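Side-chain contact in CupA (PDB 4F2E), which binds copper(I) as a chaperone with a cupredoxin fold and probably contributes to copper resistance in Streptococcus pneumoniae: residues Gly87-Met90 against Met91-Lys94. Numbering follows the deposited sequence.
Sequences GMNM and MHGK. With CU1 (copper (I) ion), chain C.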
loop_
_atom_site.group_PDB
_atom_site.type_symbol
_atom_site.label_atom_id
_atom_site.label_comp_id
_atom_site.label_asym_id
_atom_site.label_seq_id
_atom_site.Cartn_x
_atom_site.Cartn_y
_atom_site.Cartn_z
ATOM N N GLY A 87 -9.091 3.872 -6.932
ATOM C CA GLY A 87 -9.941 3.194 -7.893
ATOM C C GLY A 87 -10.115 3.925 -9.214
ATOM O O GLY A 87 -10.615 3.345 -10.179
ATOM N N MET A 88 -9.706 5.193 -9.261
ATOM C CA MET A 88 -9.816 6.004 -10.477
ATOM C C MET A 88 -8.492 6.128 -11.223
ATOM O O MET A 88 -8.432 6.740 -12.290
ATOM C CB MET A 88 -10.304 7.414 -10.145
ATOM C CG MET A 88 -11.608 7.475 -9.384
ATOM S SD MET A 88 -12.189 9.177 -9.258
ATOM C CE MET A 88 -12.623 9.523 -10.966
ATOM N N ASN A 89 -7.429 5.571 -10.651
ATOM C CA ASN A 89 -6.088 5.712 -11.215
ATOM C C ASN A 89 -5.687 7.187 -11.297
ATOM O O ASN A 89 -5.022 7.605 -12.242
ATOM C CB ASN A 89 -6.005 5.049 -12.596
ATOM C CG ASN A 89 -4.578 4.724 -13.012
ATOM O OD1 ASN A 89 -3.693 4.569 -12.171
ATOM N ND2 ASN A 89 -4.354 4.611 -14.317
ATOM N N MET A 90 -6.099 7.966 -10.297
ATOM C CA MET A 90 -5.772 9.392 -10.230
ATOM C C MET A 90 -4.720 9.692 -9.169
ATOM O O MET A 90 -3.876 10.571 -9.355
ATOM C CB MET A 90 -7.021 10.224 -9.931
ATOM C CG MET A 90 -7.989 10.355 -11.098
ATOM S SD MET A 90 -9.467 11.323 -10.707
ATOM C CE MET A 90 -8.739 12.907 -10.308
ATOM N N MET A 91 -4.795 8.977 -8.049
ATOM C CA MET A 91 -3.832 9.117 -6.961
ATOM C C MET A 91 -2.950 7.877 -6.938
ATOM O O MET A 91 -3.454 6.762 -7.073
ATOM C CB MET A 91 -4.561 9.238 -5.628
ATOM C CG MET A 91 -5.623 10.321 -5.596
ATOM S SD MET A 91 -4.948 11.915 -5.115
ATOM C CE MET A 91 -4.149 12.442 -6.620
ATOM N N HIS A 92 -1.645 8.064 -6.742
ATOM C CA HIS A 92 -0.685 6.989 -6.984
ATOM C C HIS A 92 0.340 6.758 -5.882
ATOM O O HIS A 92 0.667 7.656 -5.106
ATOM C CB HIS A 92 0.064 7.249 -8.290
ATOM C CG HIS A 92 -0.833 7.536 -9.450
ATOM N ND1 HIS A 92 -1.405 6.539 -10.212
ATOM C CD2 HIS A 92 -1.263 8.706 -9.977
ATOM C CE1 HIS A 92 -2.144 7.085 -11.162
ATOM N NE2 HIS A 92 -2.078 8.398 -11.040
ATOM N N GLY A 93 0.851 5.533 -5.849
ATOM C CA GLY A 93 1.964 5.161 -4.998
ATOM C C GLY A 93 2.831 4.142 -5.712
ATOM O O GLY A 93 2.428 3.565 -6.725
ATOM N N LYS A 94 4.031 3.924 -5.189
ATOM C CA LYS A 94 4.940 2.934 -5.747
ATOM C C LYS A 94 5.469 2.046 -4.637
ATOM O O LYS A 94 5.852 2.527 -3.569
ATOM C CB LYS A 94 6.090 3.610 -6.478
HETATM CU CU CU1 C . -10.519 10.684 -8.741
HETATM O O HOH W 1 -2.967 10.628 -12.473
#
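With chi1 at -51°, the ring of H92 swings back beside its own backbone N and lies against the turn just before it, while the side chain of N89, its CG opposite the backbone N (chi1 -160°), reaches forward to meet it. The amide oxygen arrives at the rim of the imidazole, in the ring plane: OD1 of N89 is 3.1 Å from CE1 of H92, a carbon that the two flanking nitrogens probably leave electron-poor, and the amide and ring planes stand 78° apart. The backbone O of N89 also comes within 3.1 Å of the same CE1, but obliquely. A water in the imidazole plane hydrogen-bonds both NE2 of H92, at 2.8 Å, and the backbone O of M90, to which it donates. The loop between strands 80-86 and 92-97, the last two of the chain, is where cupredoxins commonly place several metal ligands; here its short Met-X-Met spacing lets one loop present two thioethers to one soft copper(I) ion. SD of M88 and SD of M90 each bind it at 2.3 Å, and C49 is a further ligand. Each chain is straight at chi2 and turns at chi3, and the thioether carbons CG and CE both flank the ion. M91, bent at chi2 as well as at chi3, folds back so that its CE comes 3.3 Å from the O of M90, and packs on C49, L50 and C86 near the second copper ion, which is bound by C49 and C86.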